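Long-range contacts in fucose-binding lectin (PDB 6HTN), which binds fucose as a beta-propeller lectin, holding methyl alpha-L-fucopyranoside in pockets between its blades: residues S61-Y69 with E79-Y88; Y18-E29 with A41-A52. All coordinates share one frame; numbering follows the deposited sequence.

Interaction 1. Residues S61-Y69 with E79-Y88; sequences SGQIHIRVY and ELCWDKDKWY. With MFU (methyl alpha-L-fucopyranoside), chain H; MFU (methyl alpha-L-fucopyranoside), chain G.
Arg67 lies across the strand pair and reaches Asp83 end-on. Arg67 NH1 and NH2 both donate to one oxygen, with NH2 2.9 Å from Asp83 OD1. The guanidinium and carboxylate planes stand 61° apart. NH2 uses the syn lone pair of OD1, while NH1 comes from above the carboxylate plane. His65 ND1 donates from the anti side, tilted from the carboxylate plane, at 2.8 Å from Asp83 OD1, which lies in the plane of the imidazole. Three N-H groups therefore grip one oxygen. Tyr88 OH donates to the other, OD2. Together with the arginine, these donors probably keep the aspartate charged. Cys81 SG lies over one guanidinium face. The bend at chi2 of Arg67 (-69°) turns its NE and NH2 to O4 and O5 of the chain H fucoside.

Glu79 and Tyr69 run side by side. Tyr69 OH donates to Glu79 OE2 at 2.6 Å, which helps fix the carboxylate. OE1 and OE2 then take O3 and O4 of the same sugar.

Ile66, Val68, Leu80 and Trp82 lie on the other side of the sheet. The chain G fucoside puts C4 over the centre of the Trp82 ring, a CH-pi type of packing. Trp87 NE1 meets O3 of that sugar at 2.9 Å, and its ring end, CH2, touches Ile66 CG2 at 3.8 Å. A water joins Gln63 NE2 to Trp82 NE1.

Backbone bonds pair Ile66 with Trp82 and Val68 with Leu80. This is the antiparallel hairpin of two inner strands in a four-stranded propeller blade, with a fucose site on each face.

Interaction 2. Residues Y18-E29 with A41-A52; sequences YSLQQSNGKLLE and ALTNQFSAISGA. With MFU (methyl alpha-L-fucopyranoside), chain G; EDO (1,2-ethanediol), chain L.
Leu27 N donates to Phe46 O at 2.9 Å, beside a single backbone bridge of Lys26 with Ser47. Asn44 N donates to Leu27 O, and Ala48 N to Gly25 O. The loop thus follows the hairpin edge. A water bridges Tyr18 O and Ala52 N.

Side-chain polar contacts flank this pairing. Asn44 OD1 receives Gln21 NE2 at 2.8 Å, with the two amide planes 17° apart. Asn24 ND2 adds a weak bond from an amide turned 82° to that of Asn44. Lys26 NZ reaches Ser47 OG at 2.8 Å. Glu29 N donates to Thr43 OG1, which also bonds Gly40 O.

Apolar contacts fill the inner side. Leu42 CD2 meets Leu27 CB and CD1 lies by Tyr18 CE1, but a second conformer makes these branch positions doubtful. Ala48 CB sits against Leu27 CG, and Ala52 CB against Tyr18 CB.

At the sugar end, Glu29 CG is anti to the backbone N (chi1 177°) and its chain extended. Glu29 OE1 takes Leu42 N at 3.3 Å and O3 of the fucoside. OE2 takes Tyr18 OH and O4. Ala41 N donates to O2. The chemistry implies a carboxylate set in place by protein donors that accepts two hydroxyls of the chain G fucoside.

In the fold
Interaction 1 is the more buried contact and lies within one blade, between neighbouring strands of a hairpin. Interaction 2 is partly buried. It ties the hairpin of the preceding blade to the loop that leads on to strand 53-58, and also meets other subunits. The two touch where Trp87 packs on Leu42 and Glu29, and where Val68 meets Ala52. Both reach the chain G fucoside, so that site is shared between adjacent blades: residues 18-29 and 41-52 supply the carboxylate and a backbone N-H, while 79-88 supplies the tryptophans. A salt bridge sets interaction 1 apart. Interaction 2 has amide and hydroxyl bonds toward the surface and leucine and alanine packing inside. Backbone bonds run through both.

Interaction 1. Residues S61-Y69 with E79-Y88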
loop_
_atom_site.group_PDB
_atom_site.type_symbol
_atom_site.label_atom_id
_atom_site.label_comp_id
_atom_site.label_asym_id
_atom_site.label_seq_id
_atom_site.Cartn_x
_atom_site.Cartn_y
_atom_site.Cartn_z
ATOM N N SER A 61 -34.518 -16.820 -10.414
ATOM C CA SER A 61 -34.541 -18.267 -10.052
ATOM C C SER A 61 -33.866 -18.532 -8.706
ATOM O O SER A 61 -33.805 -19.703 -8.309
ATOM C CB SER A 61 -33.918 -19.097 -11.140
ATOM O OG SER A 61 -32.490 -19.060 -11.071
ATOM N N GLY A 62 -33.286 -17.511 -8.054
ATOM C CA GLY A 62 -32.563 -17.718 -6.784
ATOM C C GLY A 62 -31.092 -18.138 -6.994
ATOM O O GLY A 62 -30.502 -18.583 -6.045
ATOM N N GLN A 63 -30.569 -18.022 -8.193
ATOM C CA GLN A 63 -29.155 -18.366 -8.485
ATOM C C GLN A 63 -28.286 -17.147 -8.164
ATOM O O GLN A 63 -28.575 -16.065 -8.708
ATOM C CB GLN A 63 -28.957 -18.788 -9.925
ATOM C CG GLN A 63 -27.490 -18.999 -10.310
ATOM C CD GLN A 63 -26.799 -20.096 -9.539
ATOM O OE1 GLN A 63 -27.254 -21.251 -9.498
ATOM N NE2 GLN A 63 -25.689 -19.769 -8.869
ATOM N N ILE A 64 -27.282 -17.338 -7.331
ATOM C CA ILE A 64 -26.303 -16.245 -7.022
ATOM C C ILE A 64 -25.374 -16.070 -8.193
ATOM O O ILE A 64 -24.873 -17.052 -8.816
ATOM C CB ILE A 64 -25.595 -16.509 -5.697
ATOM C CG1 ILE A 64 -24.810 -15.285 -5.217
ATOM C CG2 ILE A 64 -24.658 -17.699 -5.809
ATOM C CD1 ILE A 64 -25.696 -14.118 -4.835
ATOM N N HIS A 65 -25.028 -14.809 -8.488
ATOM C CA HIS A 65 -23.998 -14.436 -9.461
ATOM C C HIS A 65 -22.985 -13.587 -8.691
ATOM O O HIS A 65 -23.431 -12.735 -7.884
ATOM C CB HIS A 65 -24.563 -13.602 -10.611
ATOM C CG HIS A 65 -25.614 -14.348 -11.366
ATOM N ND1 HIS A 65 -25.330 -14.876 -12.605
ATOM C CD2 HIS A 65 -26.899 -14.634 -11.058
ATOM C CE1 HIS A 65 -26.454 -15.513 -13.040
ATOM N NE2 HIS A 65 -27.398 -15.405 -12.101
ATOM N N ILE A 66 -21.704 -13.851 -8.898
ATOM C CA ILE A 66 -20.657 -13.114 -8.148
ATOM C C ILE A 66 -19.668 -12.563 -9.157
ATOM O O ILE A 66 -19.323 -13.202 -10.148
ATOM C CB ILE A 66 -19.951 -14.023 -7.125
ATOM C CG1 ILE A 66 -20.919 -14.731 -6.197
ATOM C CG2 ILE A 66 -18.901 -13.233 -6.357
ATOM C CD1 ILE A 66 -20.295 -15.794 -5.304
ATOM N N ARG A 67 -19.194 -11.334 -8.907
ATOM C CA ARG A 67 -18.127 -10.741 -9.702
ATOM C C ARG A 67 -17.063 -10.211 -8.741
ATOM O O ARG A 67 -17.397 -9.523 -7.776
ATOM C CB ARG A 67 -18.677 -9.612 -10.584
ATOM C CG ARG A 67 -19.705 -10.050 -11.619
ATOM C CD ARG A 67 -19.081 -10.883 -12.697
ATOM N NE ARG A 67 -20.047 -11.277 -13.751
ATOM C CZ ARG A 67 -20.838 -12.332 -13.676
ATOM N NH1 ARG A 67 -20.863 -13.132 -12.617
ATOM N NH2 ARG A 67 -21.641 -12.572 -14.707
ATOM N N VAL A 68 -15.821 -10.567 -9.023
ATOM C CA VAL A 68 -14.652 -10.213 -8.185
ATOM C C VAL A 68 -13.668 -9.487 -9.088
ATOM O O VAL A 68 -13.421 -9.918 -10.219
ATOM C CB VAL A 68 -14.029 -11.518 -7.602
ATOM C CG1 VAL A 68 -12.797 -11.278 -6.835
ATOM C CG2 VAL A 68 -15.015 -12.245 -6.751
ATOM N N TYR A 69 -13.105 -8.392 -8.594
ATOM C CA TYR A 69 -12.215 -7.486 -9.343
ATOM C C TYR A 69 -10.910 -7.270 -8.582
ATOM O O TYR A 69 -10.937 -6.904 -7.402
ATOM C CB TYR A 69 -12.930 -6.138 -9.594
ATOM C CG TYR A 69 -14.227 -6.267 -10.356
ATOM C CD1 TYR A 69 -14.219 -6.331 -11.740
ATOM C CD2 TYR A 69 -15.422 -6.451 -9.681
ATOM C CE1 TYR A 69 -15.407 -6.521 -12.441
ATOM C CE2 TYR A 69 -16.604 -6.664 -10.362
ATOM C CZ TYR A 69 -16.593 -6.719 -11.744
ATOM O OH TYR A 69 -17.755 -6.994 -12.426
ATOM N N GLU A 79 -11.343 -9.446 -13.971
ATOM C CA GLU A 79 -12.708 -9.700 -13.522
ATOM C C GLU A 79 -12.905 -11.231 -13.480
ATOM O O GLU A 79 -12.694 -11.833 -14.526
ATOM C CB GLU A 79 -13.706 -9.059 -14.465
ATOM C CG GLU A 79 -15.155 -9.408 -14.096
ATOM C CD GLU A 79 -16.197 -8.879 -15.070
ATOM O OE1 GLU A 79 -15.949 -8.980 -16.307
ATOM O OE2 GLU A 79 -17.289 -8.441 -14.589
ATOM N N LEU A 80 -13.280 -11.741 -12.348
ATOM C CA LEU A 80 -13.599 -13.178 -12.159
ATOM C C LEU A 80 -15.094 -13.321 -11.890
ATOM O O LEU A 80 -15.686 -12.581 -11.072
ATOM C CB LEU A 80 -12.735 -13.754 -11.059
ATOM C CG LEU A 80 -11.249 -13.576 -11.313
ATOM C CD1 LEU A 80 -10.480 -13.883 -10.030
ATOM C CD2 LEU A 80 -10.731 -14.392 -12.494
ATOM N N CYS A 81 -15.715 -14.240 -12.611
ATOM C CA CYS A 81 -17.188 -14.358 -12.656
ATOM C C CYS A 81 -17.651 -15.758 -12.239
ATOM O O CYS A 81 -17.086 -16.746 -12.750
ATOM C CB CYS A 81 -17.678 -14.158 -14.073
ATOM S SG CYS A 81 -17.051 -12.649 -14.859
ATOM N N TRP A 82 -18.718 -15.795 -11.489
ATOM C CA TRP A 82 -19.475 -17.020 -11.141
ATOM C C TRP A 82 -20.930 -16.779 -11.497
ATOM O O TRP A 82 -21.534 -15.829 -10.966
ATOM C CB TRP A 82 -19.326 -17.332 -9.677
ATOM C CG TRP A 82 -20.086 -18.544 -9.207
ATOM C CD1 TRP A 82 -21.384 -18.623 -8.820
ATOM C CD2 TRP A 82 -19.523 -19.860 -9.066
ATOM N NE1 TRP A 82 -21.678 -19.922 -8.457
ATOM C CE2 TRP A 82 -20.564 -20.690 -8.618
ATOM C CE3 TRP A 82 -18.277 -20.403 -9.344
ATOM C CZ2 TRP A 82 -20.333 -22.045 -8.335
ATOM C CZ3 TRP A 82 -18.056 -21.740 -9.068
ATOM C CH2 TRP A 82 -19.086 -22.545 -8.584
ATOM N N ASP A 83 -21.527 -17.674 -12.292
ATOM C CA ASP A 83 -22.966 -17.608 -12.650
ATOM C C ASP A 83 -23.721 -18.866 -12.226
ATOM O O ASP A 83 -24.944 -18.802 -12.101
ATOM C CB ASP A 83 -23.166 -17.378 -14.149
ATOM C CG ASP A 83 -22.643 -16.046 -14.638
ATOM O OD1 ASP A 83 -22.913 -15.028 -13.936
ATOM O OD2 ASP A 83 -22.061 -16.017 -15.727
ATOM N N LYS A 84 -23.025 -19.970 -12.016
ATOM C CA LYS A 84 -23.741 -21.241 -11.756
ATOM C C LYS A 84 -22.789 -22.263 -11.164
ATOM O O LYS A 84 -23.107 -22.746 -10.087
ATOM C CB LYS A 84 -24.368 -21.768 -13.048
ATOM C CG LYS A 84 -25.136 -23.086 -12.892
ATOM C CD LYS A 84 -26.619 -22.994 -12.807
ATOM C CE LYS A 84 -27.225 -24.321 -12.367
ATOM N NZ LYS A 84 -27.342 -25.298 -13.476
ATOM N N ASP A 85 -21.698 -22.549 -11.853
ATOM C CA ASP A 85 -20.902 -23.750 -11.471
ATOM C C ASP A 85 -19.426 -23.631 -11.792
ATOM O O ASP A 85 -18.726 -24.613 -11.538
ATOM C CB ASP A 85 -21.477 -24.984 -12.174
ATOM C CG ASP A 85 -21.601 -24.829 -13.687
ATOM O OD1 ASP A 85 -21.153 -23.785 -14.257
ATOM O OD2 ASP A 85 -22.230 -25.730 -14.304
ATOM N N LYS A 86 -18.923 -22.483 -12.237
ATOM C CA LYS A 86 -17.479 -22.375 -12.508
ATOM C C LYS A 86 -17.072 -20.898 -12.525
ATOM O O LYS A 86 -17.864 -20.042 -12.956
ATOM C CB LYS A 86 -17.063 -23.009 -13.827
ATOM C CG LYS A 86 -17.698 -22.438 -15.068
ATOM C CD LYS A 86 -17.533 -23.358 -16.322
ATOM N N TRP A 87 -15.837 -20.641 -12.163
ATOM C CA TRP A 87 -15.268 -19.288 -12.293
ATOM C C TRP A 87 -14.679 -19.110 -13.674
ATOM O O TRP A 87 -13.947 -19.996 -14.168
ATOM C CB TRP A 87 -14.210 -19.078 -11.217
ATOM C CG TRP A 87 -14.811 -18.951 -9.866
ATOM C CD1 TRP A 87 -14.979 -19.909 -8.937
ATOM C CD2 TRP A 87 -15.360 -17.750 -9.282
ATOM N NE1 TRP A 87 -15.598 -19.428 -7.831
ATOM C CE2 TRP A 87 -15.832 -18.074 -8.012
ATOM C CE3 TRP A 87 -15.477 -16.420 -9.730
ATOM C CZ2 TRP A 87 -16.426 -17.157 -7.160
ATOM C CZ3 TRP A 87 -16.040 -15.507 -8.881
ATOM C CH2 TRP A 87 -16.498 -15.836 -7.621
ATOM N N TYR A 88 -14.898 -17.949 -14.271
ATOM C CA TYR A 88 -14.293 -17.610 -15.567
ATOM C C TYR A 88 -13.893 -16.135 -15.592
ATOM O O TYR A 88 -14.446 -15.311 -14.818
ATOM C CB TYR A 88 -15.248 -17.975 -16.703
ATOM C CG TYR A 88 -16.520 -17.164 -16.753
ATOM C CD1 TYR A 88 -16.575 -15.983 -17.466
ATOM C CD2 TYR A 88 -17.668 -17.575 -16.110
ATOM C CE1 TYR A 88 -17.720 -15.216 -17.504
ATOM C CE2 TYR A 88 -18.836 -16.840 -16.161
ATOM C CZ TYR A 88 -18.871 -15.654 -16.875
ATOM O OH TYR A 88 -20.014 -14.905 -16.911
HETATM C C1 MFU H . -20.313 -11.397 -18.138
HETATM C C2 MFU H . -18.966 -10.686 -18.017
HETATM C C3 MFU H . -19.222 -9.181 -18.038
HETATM C C4 MFU H . -20.120 -8.818 -16.898
HETATM C C5 MFU H . -21.461 -9.579 -17.085
HETATM C C6 MFU H . -22.420 -9.272 -15.961
HETATM O O1 MFU H . -20.789 -11.088 -19.459
HETATM O O2 MFU H . -18.165 -11.100 -19.128
HETATM O O3 MFU H . -17.961 -8.504 -18.005
HETATM O O4 MFU H . -19.606 -9.202 -15.629
HETATM O O5 MFU H . -21.150 -11.030 -17.056
HETATM C CM MFU H . -22.095 -11.681 -19.583
HETATM C C1 MFU G . -19.591 -22.319 -3.453
HETATM C C2 MFU G . -18.202 -21.799 -3.833
HETATM C C3 MFU G . -18.100 -21.148 -5.172
HETATM C C4 MFU G . -19.063 -19.971 -5.201
HETATM C C5 MFU G . -20.412 -20.628 -4.861
HETATM C C6 MFU G . -21.506 -19.519 -4.758
HETATM O O1 MFU G . -19.809 -23.218 -4.483
HETATM O O2 MFU G . -17.291 -22.956 -3.925
HETATM O O3 MFU G . -16.786 -20.635 -5.495
HETATM O O4 MFU G . -18.795 -19.035 -4.130
HETATM O O5 MFU G . -20.459 -21.149 -3.527
HETATM C CM MFU G . -21.089 -23.880 -4.291
HETATM O O HOH W 1 -23.933 -21.424 -7.234
#

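Interaction 2. Residues Y18-E29 with A41-A52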
loop_
_atom_site.group_PDB
_atom_site.type_symbol
_atom_site.label_atom_id
_atom_site.label_comp_id
_atom_site.label_asym_id
_atom_site.label_seq_id
_atom_site.Cartn_x
_atom_site.Cartn_y
_atom_site.Cartn_z
ATOM N N TYR A 18 -13.018 -12.539 -0.025
ATOM C CA TYR A 18 -11.940 -12.676 -1.007
ATOM C C TYR A 18 -10.693 -11.944 -0.525
ATOM O O TYR A 18 -10.786 -10.771 -0.100
ATOM C CB TYR A 18 -12.384 -12.140 -2.375
ATOM C CG TYR A 18 -13.599 -12.866 -2.916
ATOM C CD1 TYR A 18 -13.462 -14.080 -3.597
ATOM C CD2 TYR A 18 -14.868 -12.411 -2.637
ATOM C CE1 TYR A 18 -14.589 -14.788 -4.007
ATOM C CE2 TYR A 18 -15.984 -13.097 -3.048
ATOM C CZ TYR A 18 -15.848 -14.292 -3.731
ATOM O OH TYR A 18 -16.986 -15.034 -4.037
ATOM N N SER A 19 -9.559 -12.604 -0.629
ATOM C CA SER A 19 -8.272 -12.008 -0.205
ATOM C C SER A 19 -7.117 -12.578 -1.010
ATOM O O SER A 19 -7.242 -13.619 -1.638
ATOM C CB SER A 19 -8.065 -12.148 1.256
ATOM O OG SER A 19 -7.949 -13.549 1.641
ATOM N N LEU A 20 -5.997 -11.861 -1.034
ATOM C CA LEU A 20 -4.783 -12.245 -1.787
ATOM C C LEU A 20 -3.868 -12.936 -0.803
ATOM O O LEU A 20 -3.443 -12.324 0.211
ATOM C CB LEU A 20 -4.123 -11.009 -2.393
ATOM C CG LEU A 20 -2.828 -11.304 -3.133
ATOM C CD1 LEU A 20 -3.058 -12.216 -4.314
ATOM C CD2 LEU A 20 -2.206 -9.994 -3.557
ATOM N N GLN A 21 -3.527 -14.198 -1.048
ATOM C CA GLN A 21 -2.662 -14.948 -0.099
ATOM C C GLN A 21 -1.196 -14.488 -0.184
ATOM O O GLN A 21 -0.613 -14.482 -1.236
ATOM C CB GLN A 21 -2.768 -16.442 -0.368
ATOM C CG GLN A 21 -4.177 -16.966 -0.152
ATOM C CD GLN A 21 -4.347 -18.383 -0.659
ATOM O OE1 GLN A 21 -4.019 -19.335 0.093
ATOM N NE2 GLN A 21 -4.769 -18.564 -1.896
ATOM N N GLN A 22 -0.669 -14.194 0.961
ATOM C CA GLN A 22 0.732 -13.725 1.120
ATOM C C GLN A 22 1.705 -14.806 0.657
ATOM O O GLN A 22 2.735 -14.460 0.069
ATOM C CB GLN A 22 0.987 -13.314 2.564
ATOM C CG GLN A 22 0.243 -12.053 2.981
ATOM C CD GLN A 22 0.255 -11.730 4.461
ATOM O OE1 GLN A 22 0.851 -12.462 5.251
ATOM N NE2 GLN A 22 -0.331 -10.590 4.795
ATOM N N SER A 23 1.368 -16.071 0.869
ATOM C CA SER A 23 2.352 -17.170 0.690
ATOM C C SER A 23 2.407 -17.584 -0.784
ATOM O O SER A 23 3.401 -18.276 -1.165
ATOM C CB SER A 23 2.045 -18.346 1.594
ATOM O OG SER A 23 0.861 -18.956 1.160
ATOM N N ASN A 24 1.365 -17.321 -1.615
ATOM C CA ASN A 24 1.425 -17.815 -3.004
ATOM C C ASN A 24 0.897 -16.857 -4.049
ATOM O O ASN A 24 0.935 -17.179 -5.211
ATOM C CB ASN A 24 0.727 -19.171 -3.126
ATOM C CG ASN A 24 -0.770 -19.105 -2.869
ATOM O OD1 ASN A 24 -1.337 -18.026 -2.813
ATOM N ND2 ASN A 24 -1.388 -20.239 -2.525
ATOM N N GLY A 25 0.519 -15.637 -3.684
ATOM C CA GLY A 25 0.070 -14.624 -4.646
ATOM C C GLY A 25 -1.203 -15.007 -5.391
ATOM O O GLY A 25 -1.440 -14.425 -6.435
ATOM N N LYS A 26 -1.967 -15.913 -4.822
ATOM C CA LYS A 26 -3.262 -16.346 -5.380
ATOM C C LYS A 26 -4.422 -15.874 -4.533
ATOM O O LYS A 26 -4.346 -15.818 -3.307
ATOM C CB LYS A 26 -3.316 -17.866 -5.540
ATOM C CG LYS A 26 -2.197 -18.309 -6.469
ATOM C CD LYS A 26 -2.532 -18.681 -7.814
ATOM C CE LYS A 26 -1.384 -19.365 -8.548
ATOM N NZ LYS A 26 -1.432 -19.042 -10.006
ATOM N N LEU A 27 -5.534 -15.589 -5.204
ATOM C CA LEU A 27 -6.767 -15.218 -4.488
ATOM C C LEU A 27 -7.339 -16.429 -3.752
ATOM O O LEU A 27 -7.317 -17.571 -4.297
ATOM C CB LEU A 27 -7.782 -14.589 -5.454
ATOM C CG LEU A 27 -7.371 -13.262 -6.073
ATOM C CD1 LEU A 27 -8.325 -12.863 -7.192
ATOM C CD2 LEU A 27 -7.257 -12.172 -5.044
ATOM N N LEU A 28 -7.793 -16.149 -2.563
ATOM C CA LEU A 28 -8.505 -17.089 -1.655
ATOM C C LEU A 28 -9.956 -16.656 -1.598
ATOM O O LEU A 28 -10.254 -15.422 -1.457
ATOM C CB LEU A 28 -7.874 -16.979 -0.267
ATOM C CG LEU A 28 -8.578 -17.692 0.870
ATOM C CD1 LEU A 28 -8.595 -19.194 0.632
ATOM C CD2 LEU A 28 -7.917 -17.383 2.208
ATOM N N GLU A 29 -10.875 -17.611 -1.631
ATOM C CA GLU A 29 -12.310 -17.382 -1.370
ATOM C C GLU A 29 -12.703 -18.160 -0.132
ATOM O O GLU A 29 -12.479 -19.415 -0.134
ATOM C CB GLU A 29 -13.151 -17.830 -2.548
ATOM C CG GLU A 29 -14.641 -17.693 -2.313
ATOM C CD GLU A 29 -15.488 -18.277 -3.415
ATOM O OE1 GLU A 29 -15.130 -19.368 -3.949
ATOM O OE2 GLU A 29 -16.531 -17.624 -3.793
ATOM N N ALA A 41 -14.423 -22.524 -4.408
ATOM C CA ALA A 41 -13.865 -23.019 -5.660
ATOM C C ALA A 41 -12.864 -22.038 -6.291
ATOM O O ALA A 41 -12.018 -22.445 -7.058
ATOM C CB ALA A 41 -14.966 -23.389 -6.607
ATOM N N LEU A 42 -13.032 -20.724 -6.036
ATOM C CA LEU A 42 -12.109 -19.743 -6.655
ATOM C C LEU A 42 -10.675 -19.956 -6.135
ATOM O O LEU A 42 -9.739 -19.638 -6.845
ATOM C CB LEU A 42 -12.628 -18.327 -6.372
ATOM C CG LEU A 42 -11.701 -17.184 -6.789
ATOM C CD1 LEU A 42 -12.544 -15.962 -7.230
ATOM C CD2 LEU A 42 -10.776 -16.810 -5.622
ATOM N N THR A 43 -10.565 -20.468 -4.913
ATOM C CA THR A 43 -9.281 -20.536 -4.167
ATOM C C THR A 43 -8.179 -21.158 -5.010
ATOM O O THR A 43 -8.369 -22.271 -5.566
ATOM C CB THR A 43 -9.466 -21.308 -2.883
ATOM O OG1 THR A 43 -10.406 -20.614 -2.083
ATOM C CG2 THR A 43 -8.184 -21.504 -2.099
ATOM N N ASN A 44 -7.023 -20.473 -5.068
ATOM C CA ASN A 44 -5.754 -20.953 -5.672
ATOM C C ASN A 44 -5.839 -21.007 -7.194
ATOM O O ASN A 44 -4.863 -21.490 -7.785
ATOM C CB ASN A 44 -5.304 -22.272 -5.026
ATOM C CG ASN A 44 -4.770 -22.011 -3.641
ATOM O OD1 ASN A 44 -4.325 -20.899 -3.307
ATOM N ND2 ASN A 44 -4.756 -23.036 -2.789
ATOM N N GLN A 45 -6.899 -20.540 -7.840
ATOM C CA GLN A 45 -6.960 -20.588 -9.300
ATOM C C GLN A 45 -6.272 -19.401 -9.959
ATOM O O GLN A 45 -5.793 -19.543 -11.094
ATOM C CB GLN A 45 -8.379 -20.654 -9.840
ATOM C CG GLN A 45 -9.132 -21.927 -9.531
ATOM C CD GLN A 45 -10.363 -22.007 -10.431
ATOM O OE1 GLN A 45 -10.271 -21.906 -11.657
ATOM N NE2 GLN A 45 -11.541 -22.059 -9.816
ATOM N N PHE A 46 -6.262 -18.233 -9.316
ATOM C CA PHE A 46 -5.922 -16.980 -10.022
ATOM C C PHE A 46 -4.880 -16.141 -9.249
ATOM O O PHE A 46 -5.044 -15.921 -8.052
ATOM C CB PHE A 46 -7.170 -16.133 -10.240
ATOM C CG PHE A 46 -8.308 -16.890 -10.890
ATOM C CD1 PHE A 46 -8.285 -17.210 -12.217
ATOM C CD2 PHE A 46 -9.378 -17.283 -10.107
ATOM C CE1 PHE A 46 -9.342 -17.914 -12.781
ATOM C CE2 PHE A 46 -10.484 -17.904 -10.684
ATOM C CZ PHE A 46 -10.430 -18.252 -12.011
ATOM N N SER A 47 -3.837 -15.728 -9.943
ATOM C CA SER A 47 -2.782 -14.845 -9.414
ATOM C C SER A 47 -3.267 -13.393 -9.469
ATOM O O SER A 47 -3.928 -12.990 -10.454
ATOM C CB SER A 47 -1.498 -15.014 -10.167
ATOM O OG SER A 47 -0.919 -16.271 -9.796
ATOM N N ALA A 48 -2.882 -12.595 -8.465
ATOM C CA ALA A 48 -3.185 -11.147 -8.504
ATOM C C ALA A 48 -2.115 -10.420 -7.702
ATOM O O ALA A 48 -1.270 -11.090 -7.039
ATOM C CB ALA A 48 -4.564 -10.902 -7.955
ATOM N N ILE A 49 -2.137 -9.105 -7.736
ATOM C CA ILE A 49 -1.158 -8.268 -6.991
ATOM C C ILE A 49 -1.885 -7.246 -6.115
ATOM O O ILE A 49 -1.232 -6.368 -5.521
ATOM C CB ILE A 49 -0.171 -7.576 -7.935
ATOM C CG1 ILE A 49 -0.836 -6.531 -8.852
ATOM C CG2 ILE A 49 0.605 -8.624 -8.723
ATOM C CD1 ILE A 49 0.139 -5.785 -9.716
ATOM N N SER A 50 -3.199 -7.355 -6.013
ATOM C CA SER A 50 -3.999 -6.555 -5.072
ATOM C C SER A 50 -4.998 -7.469 -4.374
ATOM O O SER A 50 -5.176 -8.599 -4.802
ATOM C CB SER A 50 -4.696 -5.418 -5.784
ATOM O OG SER A 50 -5.803 -5.940 -6.531
ATOM N N GLY A 51 -5.682 -6.859 -3.421
ATOM C CA GLY A 51 -6.920 -7.448 -2.910
ATOM C C GLY A 51 -7.991 -7.414 -3.964
ATOM O O GLY A 51 -7.792 -6.990 -5.097
ATOM N N ALA A 52 -9.177 -7.863 -3.595
ATOM C CA ALA A 52 -10.277 -8.004 -4.547
ATOM C C ALA A 52 -11.497 -7.266 -4.008
ATOM O O ALA A 52 -11.746 -7.259 -2.801
ATOM C CB ALA A 52 -10.532 -9.455 -4.767
HETATM C C1 MFU G . -19.591 -22.319 -3.453
HETATM C C2 MFU G . -18.202 -21.799 -3.833
HETATM C C3 MFU G . -18.100 -21.148 -5.172
HETATM C C4 MFU G . -19.063 -19.971 -5.201
HETATM C C5 MFU G . -20.412 -20.628 -4.861
HETATM C C6 MFU G . -21.506 -19.519 -4.758
HETATM O O1 MFU G . -19.809 -23.218 -4.483
HETATM O O2 MFU G . -17.291 -22.956 -3.925
HETATM O O3 MFU G . -16.786 -20.635 -5.495
HETATM O O4 MFU G . -18.795 -19.035 -4.130
HETATM O O5 MFU G . -20.459 -21.149 -3.527
HETATM C CM MFU G . -21.089 -23.880 -4.291
HETATM C C1 EDO L . -1.813 -24.936 -4.425
HETATM O O1 EDO L . -2.722 -25.523 -5.392
HETATM C C2 EDO L . -1.574 -23.457 -4.493
HETATM O O2 EDO L . -0.447 -22.960 -3.619
HETATM O O HOH W 2 -9.389 -8.182 -0.827
HETATM O O HOH W 3 -3.826 -21.984 -0.066
HETATM O O HOH W 4 1.030 -16.054 -7.793
HETATM O O HOH W 5 -7.811 -17.657 -7.078
#